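Local coordinates for siderophore periplasmic binding protein (Thermobifida fusca, PDB 5DH0) that probably captures ferric siderophores, fuscachelin the likely ligand, outside the membrane for hand-over to an uptake transporter, at residues 114-117 with 118-122; 163-166 with 167-171; 173-176 with 177-181; 259-262 with 263-267. One frame throughout, in Å; residues are numbered along the deposited sequence.

Contact 1 (114-117 with 118-122)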
loop_
_atom_site.group_PDB
_atom_site.type_symbol
_atom_site.label_atom_id
_atom_site.label_comp_id
_atom_site.label_asym_id
_atom_site.label_seq_id
_atom_site.Cartn_x
_atom_site.Cartn_y
_atom_site.Cartn_z
ATOM N N GLU A 114 -3.720 -22.641 22.397
ATOM C CA GLU A 114 -2.384 -22.795 22.975
ATOM C C GLU A 114 -2.441 -23.272 24.428
ATOM O O GLU A 114 -1.491 -23.874 24.927
ATOM C CB GLU A 114 -1.597 -21.478 22.887
ATOM C CG GLU A 114 -2.145 -20.353 23.753
ATOM C CD GLU A 114 -2.678 -19.185 22.930
ATOM O OE1 GLU A 114 -3.325 -19.441 21.879
ATOM O OE2 GLU A 114 -2.463 -18.019 23.345
ATOM N N SER A 115 -3.557 -23.011 25.106
ATOM C CA SER A 115 -3.669 -23.318 26.528
ATOM C C SER A 115 -4.385 -24.641 26.787
ATOM O O SER A 115 -4.826 -24.905 27.902
ATOM C CB SER A 115 -4.409 -22.195 27.253
ATOM O OG SER A 115 -3.673 -20.989 27.199
ATOM N N HIS A 116 -4.499 -25.468 25.755
ATOM C CA HIS A 116 -5.288 -26.691 25.843
ATOM C C HIS A 116 -4.868 -27.640 26.966
ATOM O O HIS A 116 -5.724 -28.220 27.642
ATOM C CB HIS A 116 -5.234 -27.448 24.522
ATOM C CG HIS A 116 -5.922 -28.772 24.570
ATOM N ND1 HIS A 116 -7.270 -28.917 24.325
ATOM C CD2 HIS A 116 -5.455 -30.010 24.857
ATOM C CE1 HIS A 116 -7.601 -30.192 24.439
ATOM N NE2 HIS A 116 -6.518 -30.876 24.762
ATOM N N ASP A 117 -3.558 -27.811 27.143
ATOM C CA ASP A 117 -3.029 -28.730 28.147
ATOM C C ASP A 117 -3.430 -28.271 29.542
ATOM O O ASP A 117 -3.948 -29.053 30.337
ATOM C CB ASP A 117 -1.505 -28.840 28.050
ATOM C CG ASP A 117 -1.043 -29.566 26.797
ATOM O OD1 ASP A 117 -1.868 -30.240 26.142
ATOM O OD2 ASP A 117 0.158 -29.468 26.467
ATOM N N GLU A 118 -3.195 -26.995 29.821
ATOM C CA GLU A 118 -3.584 -26.392 31.084
ATOM C C GLU A 118 -5.063 -26.575 31.415
ATOM O O GLU A 118 -5.426 -26.822 32.567
ATOM C CB GLU A 118 -3.260 -24.909 31.064
ATOM C CG GLU A 118 -3.617 -24.198 32.339
ATOM C CD GLU A 118 -3.384 -22.713 32.235
ATOM O OE1 GLU A 118 -3.024 -22.263 31.126
ATOM O OE2 GLU A 118 -3.552 -22.003 33.254
ATOM N N TYR A 119 -5.917 -26.459 30.405
ATOM C CA TYR A 119 -7.361 -26.478 30.632
ATOM C C TYR A 119 -7.950 -27.879 30.657
ATOM O O TYR A 119 -9.138 -28.051 30.895
ATOM C CB TYR A 119 -8.078 -25.629 29.580
ATOM C CG TYR A 119 -8.191 -24.185 30.006
ATOM C CD1 TYR A 119 -7.097 -23.331 29.933
ATOM C CD2 TYR A 119 -9.382 -23.684 30.516
ATOM C CE1 TYR A 119 -7.186 -22.005 30.341
ATOM C CE2 TYR A 119 -9.485 -22.360 30.925
ATOM C CZ TYR A 119 -8.384 -21.524 30.837
ATOM O OH TYR A 119 -8.490 -20.210 31.240
ATOM N N VAL A 120 -7.124 -28.883 30.414
ATOM C CA VAL A 120 -7.557 -30.250 30.648
ATOM C C VAL A 120 -7.642 -30.449 32.162
ATOM O O VAL A 120 -8.594 -31.031 32.681
ATOM C CB VAL A 120 -6.594 -31.268 30.013
ATOM C CG1 VAL A 120 -6.846 -32.663 30.562
ATOM C CG2 VAL A 120 -6.711 -31.243 28.489
ATOM N N GLY A 121 -6.643 -29.933 32.869
ATOM C CA GLY A 121 -6.621 -30.016 34.315
ATOM C C GLY A 121 -7.745 -29.216 34.929
ATOM O O GLY A 121 -8.486 -29.721 35.772
ATOM N N ILE A 122 -7.865 -27.961 34.501
ATOM C CA ILE A 122 -8.946 -27.086 34.934
ATOM C C ILE A 122 -10.324 -27.684 34.661
ATOM O O ILE A 122 -11.187 -27.686 35.534
ATOM C CB ILE A 122 -8.837 -25.724 34.254
ATOM C CG1 ILE A 122 -7.621 -24.977 34.803
ATOM C CG2 ILE A 122 -10.094 -24.911 34.464
ATOM C CD1 ILE A 122 -7.342 -23.659 34.126
#

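Contact 2 (163-166 with 167-171)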
loop_
_atom_site.group_PDB
_atom_site.type_symbol
_atom_site.label_atom_id
_atom_site.label_comp_id
_atom_site.label_asym_id
_atom_site.label_seq_id
_atom_site.Cartn_x
_atom_site.Cartn_y
_atom_site.Cartn_z
ATOM N N ALA A 163 -28.352 -18.324 12.066
ATOM C CA ALA A 163 -28.915 -17.298 11.200
ATOM C C ALA A 163 -27.965 -16.093 11.100
ATOM O O ALA A 163 -27.827 -15.483 10.026
ATOM C CB ALA A 163 -30.289 -16.872 11.694
ATOM N N GLU A 164 -27.286 -15.757 12.200
ATOM C CA GLU A 164 -26.303 -14.672 12.130
ATOM C C GLU A 164 -25.138 -15.047 11.212
ATOM O O GLU A 164 -24.678 -14.221 10.417
ATOM C CB GLU A 164 -25.779 -14.297 13.518
ATOM C CG GLU A 164 -26.774 -13.520 14.386
ATOM C CD GLU A 164 -27.090 -12.116 13.852
ATOM O OE1 GLU A 164 -26.315 -11.576 13.037
ATOM O OE2 GLU A 164 -28.120 -11.536 14.267
ATOM N N GLN A 165 -24.668 -16.291 11.307
ATOM C CA GLN A 165 -23.537 -16.726 10.480
ATOM C C GLN A 165 -23.878 -16.651 8.988
ATOM O O GLN A 165 -23.074 -16.186 8.166
ATOM C CB GLN A 165 -23.112 -18.137 10.840
ATOM C CG GLN A 165 -22.049 -18.696 9.920
ATOM C CD GLN A 165 -21.691 -20.127 10.248
ATOM O OE1 GLN A 165 -22.556 -20.992 10.337
ATOM N NE2 GLN A 165 -20.408 -20.379 10.449
ATOM N N GLN A 166 -25.090 -17.082 8.644
ATOM C CA GLN A 166 -25.564 -16.951 7.268
ATOM C C GLN A 166 -25.696 -15.493 6.838
ATOM O O GLN A 166 -25.307 -15.113 5.721
ATOM C CB GLN A 166 -26.903 -17.647 7.097
ATOM C CG GLN A 166 -26.832 -19.131 7.308
ATOM C CD GLN A 166 -28.170 -19.787 7.069
ATOM O OE1 GLN A 166 -28.766 -19.627 5.992
ATOM N NE2 GLN A 166 -28.668 -20.519 8.075
ATOM N N ARG A 167 -26.247 -14.668 7.717
ATOM C CA ARG A 167 -26.471 -13.284 7.340
ATOM C C ARG A 167 -25.157 -12.547 7.082
ATOM O O ARG A 167 -25.087 -11.681 6.199
ATOM C CB ARG A 167 -27.281 -12.577 8.408
ATOM C CG ARG A 167 -27.590 -11.154 8.057
ATOM C CD ARG A 167 -28.105 -10.381 9.267
ATOM N NE ARG A 167 -27.969 -8.947 9.017
ATOM C CZ ARG A 167 -27.559 -8.057 9.919
ATOM N NH1 ARG A 167 -27.257 -8.442 11.160
ATOM N NH2 ARG A 167 -27.460 -6.776 9.574
ATOM N N PHE A 168 -24.117 -12.902 7.842
ATOM C CA PHE A 168 -22.779 -12.311 7.683
ATOM C C PHE A 168 -22.176 -12.682 6.330
ATOM O O PHE A 168 -21.666 -11.811 5.610
ATOM C CB PHE A 168 -21.847 -12.761 8.827
ATOM C CG PHE A 168 -20.407 -12.318 8.664
ATOM C CD1 PHE A 168 -20.005 -11.052 9.058
ATOM C CD2 PHE A 168 -19.446 -13.177 8.152
ATOM C CE1 PHE A 168 -18.675 -10.650 8.923
ATOM C CE2 PHE A 168 -18.112 -12.761 8.020
ATOM C CZ PHE A 168 -17.738 -11.509 8.404
ATOM N N GLU A 169 -22.229 -13.970 5.991
ATOM C CA GLU A 169 -21.775 -14.431 4.680
ATOM C C GLU A 169 -22.555 -13.763 3.539
ATOM O O GLU A 169 -21.970 -13.359 2.537
ATOM C CB GLU A 169 -21.884 -15.947 4.586
ATOM C CG GLU A 169 -20.788 -16.665 5.352
ATOM C CD GLU A 169 -21.149 -18.086 5.708
ATOM O OE1 GLU A 169 -22.204 -18.567 5.239
ATOM O OE2 GLU A 169 -20.363 -18.740 6.428
ATOM N N GLU A 170 -23.865 -13.626 3.704
ATOM C CA GLU A 170 -24.677 -12.902 2.737
ATOM C C GLU A 170 -24.241 -11.453 2.585
ATOM O O GLU A 170 -24.070 -10.967 1.470
ATOM C CB GLU A 170 -26.151 -12.942 3.138
ATOM C CG GLU A 170 -26.945 -14.111 2.547
ATOM C CD GLU A 170 -28.138 -14.514 3.421
ATOM O OE1 GLU A 170 -28.761 -13.623 4.078
ATOM O OE2 GLU A 170 -28.436 -15.736 3.459
ATOM N N ARG A 171 -24.063 -10.760 3.704
ATOM C CA ARG A 171 -23.789 -9.329 3.657
ATOM C C ARG A 171 -22.395 -9.026 3.120
ATOM O O ARG A 171 -22.186 -7.978 2.501
ATOM C CB ARG A 171 -23.985 -8.691 5.044
ATOM C CG ARG A 171 -25.450 -8.463 5.442
ATOM C CD ARG A 171 -25.633 -7.065 6.018
ATOM N NE ARG A 171 -25.585 -6.070 4.958
ATOM C CZ ARG A 171 -25.170 -4.821 5.110
ATOM N NH1 ARG A 171 -25.168 -4.001 4.065
ATOM N NH2 ARG A 171 -24.746 -4.395 6.296
#

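Contact 3 (173-176 with 177-181)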
loop_
_atom_site.group_PDB
_atom_site.type_symbol
_atom_site.label_atom_id
_atom_site.label_comp_id
_atom_site.label_asym_id
_atom_site.label_seq_id
_atom_site.Cartn_x
_atom_site.Cartn_y
_atom_site.Cartn_z
ATOM N N GLU A 173 -20.873 -10.807 0.683
ATOM C CA GLU A 173 -21.114 -10.884 -0.764
ATOM C C GLU A 173 -21.830 -9.629 -1.288
ATOM O O GLU A 173 -21.402 -9.032 -2.283
ATOM C CB GLU A 173 -21.932 -12.135 -1.091
ATOM C CG GLU A 173 -21.245 -13.424 -0.632
ATOM C CD GLU A 173 -22.182 -14.622 -0.593
ATOM O OE1 GLU A 173 -23.293 -14.540 -1.182
ATOM O OE2 GLU A 173 -21.815 -15.633 0.058
ATOM N N GLU A 174 -22.897 -9.208 -0.609
ATOM C CA GLU A 174 -23.640 -8.024 -1.038
ATOM C C GLU A 174 -22.769 -6.777 -1.105
ATOM O O GLU A 174 -22.694 -6.126 -2.156
ATOM C CB GLU A 174 -24.822 -7.733 -0.112
ATOM C CG GLU A 174 -25.530 -6.418 -0.484
ATOM C CD GLU A 174 -26.272 -5.758 0.670
ATOM O OE1 GLU A 174 -27.107 -6.432 1.303
ATOM O OE2 GLU A 174 -26.056 -4.549 0.920
ATOM N N ILE A 175 -22.127 -6.448 0.020
ATOM C CA ILE A 175 -21.296 -5.253 0.134
ATOM C C ILE A 175 -20.120 -5.301 -0.843
ATOM O O ILE A 175 -19.786 -4.300 -1.498
ATOM C CB ILE A 175 -20.784 -5.079 1.591
ATOM C CG1 ILE A 175 -21.967 -4.763 2.512
ATOM C CG2 ILE A 175 -19.704 -3.989 1.677
ATOM C CD1 ILE A 175 -21.637 -4.766 3.983
ATOM N N SER A 176 -19.518 -6.479 -0.952
ATOM C CA SER A 176 -18.390 -6.702 -1.850
ATOM C C SER A 176 -18.704 -6.308 -3.308
ATOM O O SER A 176 -17.878 -5.690 -3.990
ATOM C CB SER A 176 -17.969 -8.177 -1.778
ATOM O OG SER A 176 -16.825 -8.416 -2.554
ATOM N N THR A 177 -19.902 -6.670 -3.776
ATOM C CA THR A 177 -20.333 -6.335 -5.131
ATOM C C THR A 177 -20.801 -4.884 -5.276
ATOM O O THR A 177 -20.429 -4.199 -6.224
ATOM C CB THR A 177 -21.463 -7.254 -5.583
ATOM O OG1 THR A 177 -21.047 -8.624 -5.461
ATOM C CG2 THR A 177 -21.819 -6.963 -7.015
ATOM N N ALA A 178 -21.609 -4.417 -4.331
ATOM C CA ALA A 178 -22.175 -3.078 -4.399
ATOM C C ALA A 178 -21.128 -1.959 -4.342
ATOM O O ALA A 178 -21.323 -0.887 -4.929
ATOM C CB ALA A 178 -23.175 -2.894 -3.283
ATOM N N TYR A 179 -20.025 -2.180 -3.632
ATOM C CA TYR A 179 -19.022 -1.120 -3.523
ATOM C C TYR A 179 -17.691 -1.583 -4.056
ATOM O O TYR A 179 -16.654 -1.120 -3.610
ATOM C CB TYR A 179 -18.881 -0.641 -2.068
ATOM C CG TYR A 179 -20.204 -0.215 -1.482
ATOM C CD1 TYR A 179 -20.636 1.104 -1.572
ATOM C CD2 TYR A 179 -21.053 -1.149 -0.888
ATOM C CE1 TYR A 179 -21.867 1.484 -1.054
ATOM C CE2 TYR A 179 -22.281 -0.780 -0.369
ATOM C CZ TYR A 179 -22.685 0.534 -0.455
ATOM O OH TYR A 179 -23.911 0.890 0.067
ATOM N N ALA A 180 -17.728 -2.488 -5.030
ATOM C CA ALA A 180 -16.514 -3.072 -5.592
ATOM C C ALA A 180 -15.504 -2.008 -6.005
ATOM O O ALA A 180 -14.289 -2.193 -5.840
ATOM C CB ALA A 180 -16.856 -3.961 -6.774
ATOM N N ASP A 181 -16.001 -0.892 -6.531
ATOM C CA ASP A 181 -15.120 0.182 -6.972
ATOM C C ASP A 181 -14.457 0.883 -5.786
ATOM O O ASP A 181 -13.265 1.192 -5.824
ATOM C CB ASP A 181 -15.882 1.205 -7.827
ATOM C CG ASP A 181 -16.273 0.663 -9.204
ATOM O OD1 ASP A 181 -15.918 -0.491 -9.535
ATOM O OD2 ASP A 181 -16.920 1.411 -9.967
#

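Contact 4 (259-262 with 263-267)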
loop_
_atom_site.group_PDB
_atom_site.type_symbol
_atom_site.label_atom_id
_atom_site.label_comp_id
_atom_site.label_asym_id
_atom_site.label_seq_id
_atom_site.Cartn_x
_atom_site.Cartn_y
_atom_site.Cartn_z
ATOM N N PRO A 259 -9.430 6.383 26.664
ATOM C CA PRO A 259 -8.488 7.488 26.876
ATOM C C PRO A 259 -7.212 7.412 26.031
ATOM O O PRO A 259 -6.750 8.457 25.552
ATOM C CB PRO A 259 -8.166 7.364 28.362
ATOM C CG PRO A 259 -9.442 6.865 28.941
ATOM C CD PRO A 259 -9.963 5.879 27.944
ATOM N N PHE A 260 -6.658 6.213 25.845
ATOM C CA PHE A 260 -5.433 6.069 25.056
ATOM C C PHE A 260 -5.696 6.339 23.572
ATOM O O PHE A 260 -4.806 6.786 22.839
ATOM C CB PHE A 260 -4.822 4.671 25.227
ATOM C CG PHE A 260 -4.535 4.307 26.641
ATOM C CD1 PHE A 260 -3.458 4.882 27.316
ATOM C CD2 PHE A 260 -5.329 3.389 27.307
ATOM C CE1 PHE A 260 -3.190 4.546 28.637
ATOM C CE2 PHE A 260 -5.072 3.051 28.631
ATOM C CZ PHE A 260 -4.000 3.626 29.299
ATOM N N THR A 261 -6.919 6.076 23.130
ATOM C CA THR A 261 -7.237 6.314 21.731
ATOM C C THR A 261 -7.490 7.795 21.525
ATOM O O THR A 261 -7.042 8.372 20.521
ATOM C CB THR A 261 -8.459 5.489 21.247
ATOM O OG1 THR A 261 -8.157 4.094 21.332
ATOM C CG2 THR A 261 -8.806 5.855 19.816
ATOM N N GLU A 262 -8.197 8.404 22.475
ATOM C CA GLU A 262 -8.325 9.861 22.508
ATOM C C GLU A 262 -6.965 10.551 22.432
ATOM O O GLU A 262 -6.798 11.510 21.678
ATOM C CB GLU A 262 -9.087 10.313 23.759
ATOM C CG GLU A 262 -10.592 10.281 23.538
ATOM C CD GLU A 262 -11.437 10.639 24.757
ATOM O OE1 GLU A 262 -10.929 10.594 25.907
ATOM O OE2 GLU A 262 -12.633 10.968 24.545
ATOM N N ALA A 263 -5.976 10.049 23.168
ATOM C CA ALA A 263 -4.654 10.693 23.160
ATOM C C ALA A 263 -3.984 10.567 21.785
ATOM O O ALA A 263 -3.206 11.431 21.382
ATOM C CB ALA A 263 -3.739 10.108 24.263
ATOM N N LEU A 264 -4.278 9.482 21.073
ATOM C CA LEU A 264 -3.798 9.341 19.701
ATOM C C LEU A 264 -4.443 10.397 18.810
ATOM O O LEU A 264 -3.762 11.061 18.038
ATOM C CB LEU A 264 -4.095 7.934 19.149
ATOM C CG LEU A 264 -3.772 7.745 17.662
ATOM C CD1 LEU A 264 -2.301 8.020 17.355
ATOM C CD2 LEU A 264 -4.141 6.349 17.237
ATOM N N LEU A 265 -5.757 10.556 18.931
ATOM C CA LEU A 265 -6.493 11.458 18.050
ATOM C C LEU A 265 -6.130 12.928 18.273
ATOM O O LEU A 265 -6.361 13.760 17.406
ATOM C CB LEU A 265 -8.001 11.243 18.218
ATOM C CG LEU A 265 -8.468 9.822 17.883
ATOM C CD1 LEU A 265 -9.969 9.618 18.093
ATOM C CD2 LEU A 265 -8.069 9.497 16.467
ATOM N N GLU A 266 -5.523 13.240 19.410
ATOM C CA GLU A 266 -5.165 14.629 19.706
ATOM C C GLU A 266 -3.712 14.959 19.422
ATOM O O GLU A 266 -3.284 16.086 19.625
ATOM C CB GLU A 266 -5.482 14.958 21.159
ATOM C CG GLU A 266 -6.946 14.761 21.490
ATOM C CD GLU A 266 -7.220 14.856 22.970
ATOM O OE1 GLU A 266 -6.249 15.067 23.733
ATOM O OE2 GLU A 266 -8.396 14.690 23.366
ATOM N N GLN A 267 -2.954 13.981 18.947
ATOM C CA GLN A 267 -1.565 14.211 18.580
ATOM C C GLN A 267 -1.429 15.159 17.373
ATOM O O GLN A 267 -2.268 15.155 16.463
ATOM C CB GLN A 267 -0.888 12.876 18.286
ATOM C CG GLN A 267 0.502 12.761 18.849
ATOM C CD GLN A 267 0.498 12.666 20.342
ATOM O OE1 GLN A 267 -0.536 12.427 20.959
ATOM N NE2 GLN A 267 1.661 12.824 20.939
#

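Contact 1 (114-117 with 118-122)
Tyr119 and Val120 fold back on Ser115 and His116 in the opening turn of helix 116-126, the connecting helix of a beta-alpha-beta unit with strands 106-112 and 132-137. The phenol ring of Tyr119 turns its edge to the preceding residues: its CD1 lies 3.4 Å from Ser115 O, which is near the ring plane, and 4.0 Å from Ser115 CB. Over the centre of one face sits Ile122 CD1, 3.9 Å above the plane, while Phe134 of strand 132-137 pairs with the ring edge-to-face. A leucine in place of Tyr119 would probably lose that aromatic pairing and leave the Ile122 methyl without the flat surface it rests on. His116 and Val120 pass each other at a slant, NE2 of His116 coming 3.7 Å from CG2 of Val120. With CG anti to the backbone N (chi1 175°), the imidazole is placed where ND1 can hydrogen-bond to Asp136. The backbone bonds are mixed, as the helix is only starting. Tyr119 N reaches Ser115 O at 3.1 Å, whereas Val120 N approaches Asp117 O from well above the carbonyl plane, and both amides make weak bonds to His116 O. That same oxygen lies 3.3 Å from CG2 of Val120.

Contact 2 (163-166 with 167-171)
Four successive amides, Arg167 to Glu170, bond to the carbonyls of Ala163 to Gln166 in a regular alpha-helical pattern, Arg167 N lying 2.9 Å from Ala163 O and Glu169 N 3.2 Å from Gln165 O. Along one side of the helix Glu164 and Arg167 run alongside each other and point the same way. A bend in the glutamate chain at chi2 (-67°) brings OE1 to the edge of the guanidinium, near its plane, yet the salt bridge is long, 3.8 Å from OE1 to NH1, and the two flat groups stand 77° apart. The same OE1 is hydrogen-bonded to Asn296 of helix 292-307, so the arginine is its lesser partner. Gln165 and Glu169 also lie side by side, pointing the same way, their amide and carboxylate planes 25° apart, with Gln165 CG 3.9 Å from Glu169 OE2; the amide itself turns to Tyr292 through a weak hydrogen bond. Glu170 folds back over the preceding turn, its CB 3.5 Å from Gln166 O. Phe168 touches the preceding turn with its CB alone, 3.6 Å from Glu164 O, and its buried side chain packs on Arg145, Asn296 and Leu299. The setting is the long helix 158-178, consistent with the helix that spans the two lobes in periplasmic binding proteins of the iron-siderophore and vitamin B12 family.

Contact 3 (173-176 with 177-181)
Thr177, first of residues 177-181, has a double grip on Glu173 O: its N and its OG1 each stand 3.2 Å from that oxygen, arriving from opposite faces of the carbonyl plane. The torsion that sets OG1 beside the backbone N (chi1 -55°) carries the hydroxyl back to the carbonyl of the previous turn. Next, Ala178 N bonds to Glu174 O at 3.0 Å, a nearly straight bond with an N-H...O angle of 167°, and Ala178 CB touches the same oxygen at 3.5 Å. At Tyr179 the chain leaves helical geometry, with phi at -121°, although its N still bonds to Ile175 O at 3.0 Å. The phenol ring slants across Ile175. Its CD2 meets CG2 of Ile175 at 4.1 Å, and Ile175 O lies at the ring edge, in its plane. Ala180 starts the next helix, pressing its CB to 3.4 Å from Ser176 O. Tyr179 is thus both the exit from helix 158-178 and the N-cap position of helix 180-185, which leads to strand 187-193. Helix 292-307 packs against this junction: Ile175 touches Glu303 and Leu306, and Tyr179 touches Leu306 and Lys307.

Contact 4 (259-262 with 263-267)
Glu262 O lies off one face of the Glu266 carboxylate, toward its CG end, 3.3 Å from CG and 3.6 Å from CD of Glu266. The chain folds back this way because CG stands beside the backbone N (chi1 -59°). Glu262's own carboxylate stays apart from it, OE1 lying 5.4 Å from Glu266 OE2. The third flat group, the ring of Phe260, makes its contact outside the helix, with Asp195. On the buried side, Leu265 CG presses to 3.3 Å from Thr261 O, the carbonyl that also accepts the N-H of Leu265 at 3.0 Å and in its plane. Beyond it, Leu265 CD1 comes 4.3 Å from Thr261 CG2, and Tyr249 of strand 246-250 packs on both residues. Leu264 adds its CB, 3.3 Å from Thr261 O. The hydroxyl of Thr261 is spent outside the helix, on Gly193 N, and the amide N of Thr261 is bonded to Asp258 OD1. Glu266 N, by contrast, makes a weak bond to Glu262 O as helix 259-265 runs out. The short helix is therefore two-sided: threonine and leucines pack inward, while two like-charged carboxylates, one turn apart, would be expected to repel each other mildly and to keep their ends separated.

In the fold
Followed from the N terminus, the four contacts come strictly in series; none nests in or crosses another, and each spans a turn or two of chain, contact 3 bridging the break between helices 158-178 and 180-185. Contact 1 lies in the helix between strands 106-112 and 132-137 of the parallel five-stranded sheet. Contacts 2 and 3 both use helix 158-178, their centres about 15 Å apart, and both pack against the C-terminal helix 292-307, so that this last helix ties the middle of the chain to its end. Contact 4 belongs to helix 259-265, which rests on strand 246-250 of the mixed sheet. Its centre is about 38 Å from that of contact 1.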